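Local coordinates for uncharacterized protein AF0587 (PDB 2Q07) that is of unknown function but probably binds RNA through its PUA domain and takes part in making archaeosine in archaeal tRNA, at residues N59-I64 / P72-L77; D167-I172 / G191-L196; I183-K188 / A222-E227; L205-R210 / D216-I221. All blocks are in the same frame, centred on the assembly; numbering follows the deposited sequence.

Contact 1: N59-I64 / P72-L77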
# COMPACT_ATOMS: atom_id res chain seq x y z
N ASN A 59 -6.82 -10.33 14.02
CA ASN A 59 -5.66 -9.66 14.59
C ASN A 59 -4.33 -10.19 14.06
O ASN A 59 -3.31 -10.15 14.76
CB ASN A 59 -5.65 -9.76 16.12
CG ASN A 59 -6.65 -8.83 16.76
OD1 ASN A 59 -6.89 -7.73 16.27
ND2 ASN A 59 -7.22 -9.25 17.88
N VAL A 60 -4.36 -10.69 12.84
CA VAL A 60 -3.15 -11.18 12.20
C VAL A 60 -3.07 -10.48 10.86
O VAL A 60 -4.05 -9.89 10.41
CB VAL A 60 -3.18 -12.70 12.01
CG1 VAL A 60 -3.29 -13.40 13.37
CG2 VAL A 60 -4.34 -13.08 11.10
N ASN A 61 -1.91 -10.54 10.22
CA ASN A 61 -1.71 -9.91 8.92
C ASN A 61 -2.55 -10.61 7.86
O ASN A 61 -2.87 -11.79 7.99
CB ASN A 61 -0.23 -9.98 8.54
CG ASN A 61 0.57 -8.83 9.14
OD1 ASN A 61 0.58 -7.72 8.60
ND2 ASN A 61 1.23 -9.09 10.27
N GLU A 62 -2.89 -9.87 6.80
CA GLU A 62 -3.72 -10.40 5.73
C GLU A 62 -3.11 -10.18 4.36
O GLU A 62 -2.53 -9.14 4.08
CB GLU A 62 -5.10 -9.74 5.75
CG GLU A 62 -5.95 -10.03 6.98
CD GLU A 62 -7.03 -8.97 7.20
OE1 GLU A 62 -6.67 -7.78 7.37
OE2 GLU A 62 -8.23 -9.32 7.19
N ILE A 63 -3.26 -11.17 3.50
CA ILE A 63 -2.78 -11.06 2.14
C ILE A 63 -3.93 -11.54 1.28
O ILE A 63 -4.46 -12.62 1.49
CB ILE A 63 -1.53 -11.92 1.90
CG1 ILE A 63 -0.34 -11.35 2.69
CG2 ILE A 63 -1.22 -11.98 0.40
CD1 ILE A 63 0.92 -12.15 2.57
N ILE A 64 -4.33 -10.71 0.32
CA ILE A 64 -5.41 -11.06 -0.58
C ILE A 64 -4.82 -11.67 -1.85
O ILE A 64 -4.01 -11.03 -2.53
CB ILE A 64 -6.26 -9.82 -0.97
CG1 ILE A 64 -7.00 -9.29 0.26
CG2 ILE A 64 -7.24 -10.17 -2.09
CD1 ILE A 64 -6.15 -8.41 1.17
N PRO A 72 -0.77 -7.46 0.00
CA PRO A 72 -0.86 -7.44 1.46
C PRO A 72 -1.94 -6.39 1.75
O PRO A 72 -2.02 -5.36 1.07
CB PRO A 72 0.53 -6.95 1.88
CG PRO A 72 1.42 -7.56 0.81
CD PRO A 72 0.62 -7.30 -0.45
N ARG A 73 -2.78 -6.66 2.73
CA ARG A 73 -3.85 -5.73 3.08
C ARG A 73 -3.39 -4.27 3.21
O ARG A 73 -4.14 -3.35 2.90
CB ARG A 73 -4.52 -6.18 4.37
CG ARG A 73 -5.53 -5.19 4.94
CD ARG A 73 -6.87 -5.85 5.14
NE ARG A 73 -7.61 -5.95 3.89
CZ ARG A 73 -8.52 -6.88 3.62
NH1 ARG A 73 -8.82 -7.81 4.51
NH2 ARG A 73 -9.14 -6.85 2.45
N GLU A 74 -2.14 -4.08 3.65
CA GLU A 74 -1.59 -2.74 3.85
C GLU A 74 -1.41 -1.91 2.58
O GLU A 74 -1.26 -0.69 2.65
CB GLU A 74 -0.24 -2.83 4.56
CG GLU A 74 -0.31 -3.36 6.00
CD GLU A 74 -0.49 -4.86 6.09
OE1 GLU A 74 -0.52 -5.55 5.04
OE2 GLU A 74 -0.60 -5.36 7.22
N PHE A 75 -1.41 -2.57 1.42
CA PHE A 75 -1.24 -1.86 0.17
C PHE A 75 -2.51 -1.87 -0.67
O PHE A 75 -2.50 -1.44 -1.82
CB PHE A 75 -0.10 -2.49 -0.65
CG PHE A 75 1.22 -2.58 0.08
CD1 PHE A 75 1.71 -3.81 0.50
CD2 PHE A 75 1.97 -1.43 0.33
CE1 PHE A 75 2.94 -3.90 1.16
CE2 PHE A 75 3.20 -1.51 0.99
CZ PHE A 75 3.69 -2.75 1.41
N GLU A 76 -3.62 -2.33 -0.11
CA GLU A 76 -4.85 -2.43 -0.89
C GLU A 76 -5.48 -1.11 -1.34
O GLU A 76 -6.48 -1.12 -2.05
CB GLU A 76 -5.88 -3.30 -0.15
CG GLU A 76 -6.86 -2.55 0.72
CD GLU A 76 -8.03 -3.43 1.16
OE1 GLU A 76 -9.07 -2.86 1.53
OE2 GLU A 76 -7.91 -4.68 1.13
N LEU A 77 -4.89 0.02 -0.97
CA LEU A 77 -5.42 1.32 -1.36
C LEU A 77 -4.57 2.00 -2.44
O LEU A 77 -4.95 3.03 -2.99
CB LEU A 77 -5.53 2.23 -0.13
CG LEU A 77 -6.95 2.40 0.46
CD1 LEU A 77 -7.75 1.12 0.32
CD2 LEU A 77 -6.83 2.82 1.92
O HOH W 1 -2.70 -7.05 7.42
O HOH W 2 -0.30 -8.33 5.64
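With CG turned opposite its backbone N (chi1 172°) and further bends at chi2 and chi3, Arg73 carries its guanidinium to the end of Glu62, whose CG stays beside its own N before the chain runs out extended. Arg73 NH1 reaches Glu62 OE2 at 3.1 Å, a salt bridge whose hydrogen bond is weak, the two flat groups standing 75° apart rather than paired side by side. The other carboxylate oxygen of Glu62 is taken by Arg53. Arg73 holds Glu76 more firmly: NE and NH2 both point at OE2, with NH2 2.8 Å away, and NH2 has a further partner in His49. Glu76 OE1, for its part, is bonded to Tyr193 OH and Leu44 N. Ile64 supplies the apolar cover, its CD1 lying over one guanidinium face 3.6 Å from Arg73 NH2. Were Arg73 an alanine, the buried carboxylates of Glu62 and Glu76 would probably lose the positive group they share.

The backbones meet where the short antiparallel strand 70-72 closes one side of the mixed sheet of the UDG-like domain. Ile63 and Pro72 form a non-hydrogen-bonded pair, CA to CA 4.2 Å, a place where proline fits because its N faces away from the neighbouring strand. One residue on, Arg73 N donates to Glu62 O over 2.8 Å in an almost straight bond (175°), as the chain enters a 3-10 turn. A water accepts from Glu62 N at 2.9 Å and donates to Glu74 OE2 at 2.7 Å.

Contact 2: D167-I172 / G191-L196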
# COMPACT_ATOMS: atom_id res chain seq x y z
N ASP A 167 -4.70 -1.83 15.25
CA ASP A 167 -5.24 -0.72 14.49
C ASP A 167 -4.74 -0.85 13.05
O ASP A 167 -3.70 -0.32 12.68
CB ASP A 167 -4.84 0.62 15.13
CG ASP A 167 -3.35 0.86 15.10
OD1 ASP A 167 -2.57 -0.11 15.17
OD2 ASP A 167 -2.97 2.05 15.01
N LEU A 168 -5.51 -1.60 12.26
CA LEU A 168 -5.18 -1.84 10.86
C LEU A 168 -5.06 -0.57 10.02
O LEU A 168 -4.22 -0.49 9.13
CB LEU A 168 -6.24 -2.76 10.25
CG LEU A 168 -6.06 -3.12 8.77
CD1 LEU A 168 -4.79 -3.94 8.57
CD2 LEU A 168 -7.27 -3.91 8.32
N TYR A 169 -5.92 0.41 10.30
CA TYR A 169 -5.94 1.66 9.54
C TYR A 169 -4.62 2.42 9.62
O TYR A 169 -4.19 3.02 8.64
CB TYR A 169 -7.08 2.56 10.02
CG TYR A 169 -8.48 2.08 9.65
CD1 TYR A 169 -9.61 2.74 10.12
CD2 TYR A 169 -8.66 0.97 8.82
CE1 TYR A 169 -10.89 2.31 9.78
CE2 TYR A 169 -9.94 0.52 8.48
CZ TYR A 169 -11.05 1.20 8.97
OH TYR A 169 -12.32 0.77 8.66
N ARG A 170 -4.00 2.41 10.79
CA ARG A 170 -2.72 3.08 10.97
C ARG A 170 -1.60 2.37 10.20
O ARG A 170 -0.73 3.01 9.61
CB ARG A 170 -2.38 3.15 12.46
CG ARG A 170 -0.92 3.50 12.77
CD ARG A 170 -0.78 3.91 14.23
NE ARG A 170 -1.56 5.11 14.48
CZ ARG A 170 -1.94 5.53 15.69
NH1 ARG A 170 -1.61 4.83 16.76
NH2 ARG A 170 -2.67 6.63 15.81
N ARG A 171 -1.64 1.03 10.18
CA ARG A 171 -0.63 0.26 9.46
C ARG A 171 -0.72 0.55 7.96
O ARG A 171 0.30 0.66 7.26
CB ARG A 171 -0.82 -1.24 9.69
CG ARG A 171 0.17 -1.86 10.67
CD ARG A 171 -0.28 -1.70 12.09
NE ARG A 171 0.70 -2.21 13.04
CZ ARG A 171 0.42 -2.56 14.29
NH1 ARG A 171 -0.82 -2.46 14.75
NH2 ARG A 171 1.38 -3.00 15.10
N ILE A 172 -1.95 0.67 7.46
CA ILE A 172 -2.20 0.95 6.05
C ILE A 172 -1.61 2.31 5.65
O ILE A 172 -0.91 2.41 4.65
CB ILE A 172 -3.72 0.98 5.75
CG1 ILE A 172 -4.29 -0.44 5.79
CG2 ILE A 172 -3.99 1.60 4.41
CD1 ILE A 172 -5.80 -0.50 5.59
N GLY A 191 -11.45 9.71 9.37
CA GLY A 191 -12.19 9.50 8.14
C GLY A 191 -12.84 8.13 8.04
O GLY A 191 -12.58 7.25 8.85
N ARG A 192 -13.70 7.96 7.04
CA ARG A 192 -14.37 6.67 6.84
C ARG A 192 -13.68 5.92 5.71
O ARG A 192 -13.55 6.43 4.59
CB ARG A 192 -15.86 6.88 6.53
CG ARG A 192 -16.13 7.82 5.36
CD ARG A 192 -17.59 8.33 5.36
NE ARG A 192 -17.92 9.05 6.59
CZ ARG A 192 -19.01 9.80 6.74
NH1 ARG A 192 -19.88 9.95 5.75
NH2 ARG A 192 -19.24 10.41 7.90
N TYR A 193 -13.22 4.70 6.01
CA TYR A 193 -12.53 3.87 5.03
C TYR A 193 -13.33 3.82 3.72
O TYR A 193 -14.55 3.71 3.74
CB TYR A 193 -12.37 2.45 5.58
CG TYR A 193 -11.35 1.62 4.83
CD1 TYR A 193 -10.00 1.71 5.13
CD2 TYR A 193 -11.74 0.76 3.79
CE1 TYR A 193 -9.05 0.97 4.43
CE2 TYR A 193 -10.80 0.02 3.08
CZ TYR A 193 -9.46 0.12 3.41
OH TYR A 193 -8.52 -0.65 2.75
N PRO A 194 -12.64 3.88 2.56
CA PRO A 194 -11.20 3.98 2.33
C PRO A 194 -10.63 5.40 2.32
O PRO A 194 -9.45 5.60 2.01
CB PRO A 194 -11.03 3.30 0.98
CG PRO A 194 -12.25 3.78 0.24
CD PRO A 194 -13.36 3.64 1.29
N GLU A 195 -11.45 6.39 2.67
CA GLU A 195 -11.01 7.78 2.68
C GLU A 195 -10.39 8.15 4.03
O GLU A 195 -10.91 9.00 4.75
CB GLU A 195 -12.19 8.70 2.39
CG GLU A 195 -12.95 8.35 1.13
CD GLU A 195 -14.06 9.34 0.81
OE1 GLU A 195 -14.86 9.65 1.72
OE2 GLU A 195 -14.12 9.81 -0.34
N LEU A 196 -9.27 7.51 4.34
CA LEU A 196 -8.57 7.74 5.60
C LEU A 196 -7.71 9.00 5.55
O LEU A 196 -7.30 9.44 4.48
CB LEU A 196 -7.67 6.54 5.92
CG LEU A 196 -8.32 5.16 6.06
CD1 LEU A 196 -7.24 4.11 6.26
CD2 LEU A 196 -9.29 5.17 7.22
O HOH W 3 -14.49 3.48 8.62
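The backbone N of Tyr193 donates to a water 3.1 Å away, and the same water makes a weak, long contact with Tyr169 OH at 3.5 Å. This bridge lies in the pre-PUA domain, where the first turn of helix 168-181 meets the loop joining strands 188-190 and 197-200, neighbours in a four-stranded antiparallel sheet. The water apart, the contact is made by apolar and aromatic groups. The rings of Tyr169 and Tyr193 are nearly parallel (13°) but slid so far past each other, centroids 5.3 Å apart, that they hardly overlap; they come nearest at Tyr169 CE2 and Tyr193 CD1, 3.6 Å, and Tyr169 OH also touches Tyr193 CB. Tyr193 gets there with CG opposite its backbone N (chi1 -164°), which extends the ring from the loop to the helix. Tyrosine suits both positions, since each ring packs against apolar groups while its hydroxyl can still take a polar partner: Tyr193 OH bonds to Glu76, in the preceding domain, and Tyr169 OH has the water. Ile172, one helical turn after Leu168, sets CD1 against Tyr193 CE1 at 3.8 Å. The peptide before Pro194 is cis, and Pro194 CB folds back over one face of the Tyr193 ring. Leu196, buried, covers a face of Tyr169 in a CH-pi contact, with CD2 4.1 Å from the ring centroid and somewhat toward the CD1 side of the ring.

Contact 3: I183-K188 / A222-E227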
# COMPACT_ATOMS: atom_id res chain seq x y z
N ILE A 183 9.35 6.81 4.16
CA ILE A 183 9.37 7.39 5.51
C ILE A 183 8.09 6.96 6.22
O ILE A 183 7.24 6.28 5.64
CB ILE A 183 9.36 8.96 5.51
CG1 ILE A 183 7.96 9.49 5.17
CG2 ILE A 183 10.39 9.50 4.52
CD1 ILE A 183 7.87 11.01 5.15
N THR A 184 7.98 7.35 7.48
CA THR A 184 6.79 7.06 8.26
C THR A 184 6.47 8.30 9.09
O THR A 184 7.30 9.19 9.22
CB THR A 184 6.97 5.84 9.19
OG1 THR A 184 5.68 5.46 9.69
CG2 THR A 184 7.89 6.17 10.36
N TRP A 185 5.27 8.35 9.65
CA TRP A 185 4.87 9.49 10.46
C TRP A 185 3.78 9.09 11.44
O TRP A 185 3.04 8.13 11.21
CB TRP A 185 4.34 10.62 9.57
CG TRP A 185 5.27 11.78 9.42
CD1 TRP A 185 6.41 11.84 8.65
CD2 TRP A 185 5.13 13.07 10.02
NE1 TRP A 185 6.98 13.09 8.74
CE2 TRP A 185 6.21 13.86 9.57
CE3 TRP A 185 4.19 13.63 10.89
CZ2 TRP A 185 6.38 15.19 9.96
CZ3 TRP A 185 4.36 14.95 11.28
CH2 TRP A 185 5.45 15.71 10.81
N SER A 186 3.67 9.86 12.52
CA SER A 186 2.66 9.60 13.54
C SER A 186 1.50 10.58 13.40
O SER A 186 1.58 11.56 12.65
CB SER A 186 3.29 9.76 14.92
OG SER A 186 3.78 11.08 15.09
N GLY A 187 0.42 10.31 14.13
CA GLY A 187 -0.73 11.19 14.07
C GLY A 187 -2.04 10.46 14.31
O GLY A 187 -2.07 9.23 14.47
N LYS A 188 -3.12 11.22 14.33
CA LYS A 188 -4.45 10.68 14.55
C LYS A 188 -5.00 10.19 13.22
O LYS A 188 -4.90 10.87 12.20
CB LYS A 188 -5.35 11.78 15.14
CG LYS A 188 -6.74 11.32 15.57
CD LYS A 188 -7.53 12.48 16.17
CE LYS A 188 -6.82 13.08 17.38
NZ LYS A 188 -7.58 14.23 17.98
N ALA A 222 5.77 17.44 3.52
CA ALA A 222 6.48 18.03 2.38
C ALA A 222 7.72 18.76 2.91
O ALA A 222 8.78 18.71 2.28
CB ALA A 222 5.56 19.01 1.64
N ALA A 223 7.56 19.42 4.05
CA ALA A 223 8.64 20.16 4.69
C ALA A 223 9.74 19.19 5.09
O ALA A 223 10.92 19.45 4.88
CB ALA A 223 8.12 20.90 5.93
N TYR A 224 9.34 18.05 5.64
CA TYR A 224 10.30 17.04 6.05
C TYR A 224 11.05 16.50 4.83
O TYR A 224 12.27 16.39 4.86
CB TYR A 224 9.60 15.89 6.77
CG TYR A 224 10.55 14.78 7.17
CD1 TYR A 224 11.40 14.93 8.27
CD2 TYR A 224 10.62 13.60 6.44
CE1 TYR A 224 12.29 13.93 8.63
CE2 TYR A 224 11.51 12.59 6.79
CZ TYR A 224 12.34 12.76 7.89
OH TYR A 224 13.21 11.76 8.25
N LEU A 225 10.31 16.17 3.77
CA LEU A 225 10.93 15.65 2.54
C LEU A 225 11.89 16.67 1.92
O LEU A 225 12.95 16.31 1.40
CB LEU A 225 9.85 15.28 1.50
CG LEU A 225 8.85 14.16 1.85
CD1 LEU A 225 7.74 14.10 0.80
CD2 LEU A 225 9.57 12.83 1.93
N LEU A 226 11.52 17.94 1.99
CA LEU A 226 12.35 19.02 1.45
C LEU A 226 13.66 19.07 2.24
O LEU A 226 14.74 19.21 1.66
CB LEU A 226 11.62 20.36 1.57
CG LEU A 226 12.29 21.59 0.94
CD1 LEU A 226 12.54 21.33 -0.54
CD2 LEU A 226 11.39 22.81 1.11
N GLU A 227 13.56 18.94 3.56
CA GLU A 227 14.72 18.95 4.44
C GLU A 227 15.70 17.84 4.07
O GLU A 227 16.89 18.09 3.85
CB GLU A 227 14.30 18.71 5.89
CG GLU A 227 13.88 19.94 6.67
CD GLU A 227 13.31 19.57 8.03
OE1 GLU A 227 13.98 18.81 8.77
OE2 GLU A 227 12.19 20.03 8.35
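Segment 183-188 is an extended but irregular connection that touches the regular helical turns of 222-227 without any backbone bond between them; the closest CA atoms, those of Ile183 and Leu225, are 8.9 Å apart. Both belong to the pre-PUA domain: the first leads from helix 168-181 into strand 188-190, and the second is the last part of helix 219-227. At such a spacing the contact is left to long or bulky side chains, chiefly Ile183, Trp185 and Tyr224. Tyr224 sends its ring off the helix with CG opposite the backbone N (chi1 178°), toward the loop. Trp185 meets it in a T-shaped, edge-to-face stack, the edge of its five-membered ring directed at the tyrosine face, with centroids 5.8 Å apart and planes at 78°. The nearest atoms of this pair are Trp185 NE1 and Tyr224 CG, 4.3 Å apart. Beyond the contact, Trp185 also packs on Leu177 and Lys220, while Leu225 reaches Phe181 and Val263 of the PUA sheet. Branched Ile183 suits a place between two partners. Its CG1 takes the crowded position between backbone N and carbonyl carbon, which brings CD1 to 4.0 Å from Tyr224 CD2 and 4.1 Å from Leu225 CD2. The other branch, CG2, lies in the plane of the Tyr224 ring at its edge, 4.0 Å from CE2.

Contact 4: L205-R210 / D216-I221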
# COMPACT_ATOMS: atom_id res chain seq x y z
N LEU A 205 -2.16 15.80 7.82
CA LEU A 205 -0.78 15.54 7.42
C LEU A 205 -0.79 14.85 6.07
O LEU A 205 0.09 15.05 5.24
CB LEU A 205 -0.11 14.63 8.46
CG LEU A 205 -0.03 15.17 9.89
CD1 LEU A 205 0.49 14.10 10.85
CD2 LEU A 205 0.88 16.37 9.90
N ALA A 206 -1.80 14.01 5.87
CA ALA A 206 -1.93 13.26 4.64
C ALA A 206 -3.35 12.72 4.54
O ALA A 206 -4.10 12.73 5.53
CB ALA A 206 -0.92 12.10 4.62
N ARG A 207 -3.74 12.27 3.36
CA ARG A 207 -5.06 11.69 3.15
C ARG A 207 -5.05 10.82 1.90
O ARG A 207 -4.27 11.04 0.98
CB ARG A 207 -6.14 12.78 3.03
CG ARG A 207 -6.26 13.39 1.66
CD ARG A 207 -7.53 14.22 1.53
NE ARG A 207 -7.63 14.81 0.20
CZ ARG A 207 -7.68 14.10 -0.93
NH1 ARG A 207 -7.64 12.78 -0.88
NH2 ARG A 207 -7.75 14.72 -2.10
N VAL A 208 -5.91 9.82 1.90
CA VAL A 208 -6.01 8.91 0.76
C VAL A 208 -6.77 9.62 -0.36
O VAL A 208 -7.82 10.20 -0.13
CB VAL A 208 -6.76 7.62 1.16
CG1 VAL A 208 -6.86 6.68 -0.03
CG2 VAL A 208 -6.05 6.94 2.33
N ASP A 209 -6.20 9.60 -1.56
CA ASP A 209 -6.82 10.20 -2.74
C ASP A 209 -7.36 9.00 -3.52
O ASP A 209 -6.60 8.31 -4.19
CB ASP A 209 -5.77 10.94 -3.57
CG ASP A 209 -6.35 11.61 -4.81
OD1 ASP A 209 -7.27 11.05 -5.45
OD2 ASP A 209 -5.87 12.70 -5.16
N ARG A 210 -8.67 8.76 -3.41
CA ARG A 210 -9.29 7.63 -4.10
C ARG A 210 -9.22 7.73 -5.62
O ARG A 210 -9.42 6.73 -6.30
CB ARG A 210 -10.76 7.47 -3.66
CG ARG A 210 -11.60 8.73 -3.75
CD ARG A 210 -13.08 8.43 -3.53
NE ARG A 210 -13.88 9.64 -3.33
CZ ARG A 210 -15.21 9.69 -3.36
NH1 ARG A 210 -15.91 8.59 -3.59
NH2 ARG A 210 -15.84 10.84 -3.16
N ASP A 216 -1.99 11.81 -0.52
CA ASP A 216 -1.74 13.20 -0.84
C ASP A 216 -1.11 13.67 0.47
O ASP A 216 -1.54 13.24 1.54
CB ASP A 216 -3.05 13.96 -1.09
CG ASP A 216 -2.81 15.31 -1.74
OD1 ASP A 216 -1.64 15.75 -1.76
OD2 ASP A 216 -3.78 15.93 -2.23
N ILE A 217 -0.09 14.52 0.40
CA ILE A 217 0.58 15.01 1.60
C ILE A 217 0.47 16.52 1.74
O ILE A 217 0.31 17.23 0.74
CB ILE A 217 2.08 14.66 1.62
CG1 ILE A 217 2.76 15.25 0.38
CG2 ILE A 217 2.26 13.14 1.69
CD1 ILE A 217 4.27 15.11 0.37
N TYR A 218 0.59 17.02 2.96
CA TYR A 218 0.51 18.45 3.21
C TYR A 218 1.79 19.10 3.71
O TYR A 218 2.86 18.54 3.53
CB TYR A 218 -0.70 18.73 4.10
CG TYR A 218 -1.96 18.22 3.42
CD1 TYR A 218 -2.41 16.91 3.63
CD2 TYR A 218 -2.64 19.00 2.49
CE1 TYR A 218 -3.49 16.39 2.91
CE2 TYR A 218 -3.73 18.49 1.76
CZ TYR A 218 -4.14 17.18 1.98
OH TYR A 218 -5.18 16.66 1.26
N GLU A 219 1.69 20.27 4.34
CA GLU A 219 2.88 21.02 4.76
C GLU A 219 4.01 20.38 5.56
O GLU A 219 5.16 20.41 5.14
CB GLU A 219 2.47 22.31 5.48
CG GLU A 219 3.53 23.40 5.36
CD GLU A 219 3.27 24.62 6.24
OE1 GLU A 219 2.10 24.99 6.43
OE2 GLU A 219 4.26 25.22 6.73
N LYS A 220 3.69 19.82 6.72
CA LYS A 220 4.70 19.21 7.59
C LYS A 220 5.51 18.11 6.92
O LYS A 220 6.73 18.06 7.05
CB LYS A 220 4.06 18.66 8.87
CG LYS A 220 2.73 19.31 9.21
CD LYS A 220 1.68 18.95 8.14
CE LYS A 220 0.40 19.71 8.29
NZ LYS A 220 -0.42 19.48 7.08
N ILE A 221 4.83 17.22 6.20
CA ILE A 221 5.51 16.12 5.54
C ILE A 221 6.36 16.62 4.38
O ILE A 221 7.52 16.25 4.28
CB ILE A 221 4.52 15.05 5.02
CG1 ILE A 221 3.80 14.41 6.21
CG2 ILE A 221 5.27 14.00 4.22
CD1 ILE A 221 2.96 13.20 5.86
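Ile221 CD1 lies 4.2 Å from the CB of the small Ala206 and also meets Leu205 CB and O, so the first turn of helix 219-227 packs on the apolar side of the strand pair. Leu205 CD2 presses on the aliphatic part of Lys220, 3.2 Å from CD, tighter than usual, while Lys220 NZ bonds to Arg204 O. Further out, Tyr218 lays its ring edge-on along the Leu205-Ala206 peptide, and its OH lies beside the Arg207 chain, 3.2 Å from NE but at an angle too poor for a hydrogen bond. With an alanine in place of Tyr218, the Leu205-Ala206 peptide and the Arg207 chain would probably lose their cover, and Arg207 would be freer to turn. Asp216 has its OD2 bridged to Arg295 of the PUA sheet, and Arg207 NH2 stays 4.2 Å from that oxygen, near in charge only. Asp216 N bonds to Arg207 O at 2.8 Å (176°), and Arg207 N to Asp216 O at 3.0 Å. Tyr218, at the N-cap position, donates from N to Leu205 O at 3.1 Å. This is an antiparallel beta hairpin running into a helix, with a classic bulge where Leu205 and Ala206 both face Leu198.

In the fold
This chain, the C-terminal part of a longer protein, carries UDG-like, pre-PUA and PUA domains in order. Contact 1 closes first, setting edge strand 70-72 beside strand 61-65 in the UDG-like domain. In the pre-PUA domain contact 2 ties the start of helix 168-181 to a loop of the antiparallel sheet and touches contact 1 through Tyr193 and Glu76, linking the two domains. Contact 3 opens before contact 2 has closed, so the two cross, and it ends on helix 219-227. Contact 4, the hairpin of strands 203-209 and 214-217, falls within the span of contact 3 and joins contact 2 at Leu196 and Val208. Helix and hairpin meet the PUA sheet at Val263 and Arg295.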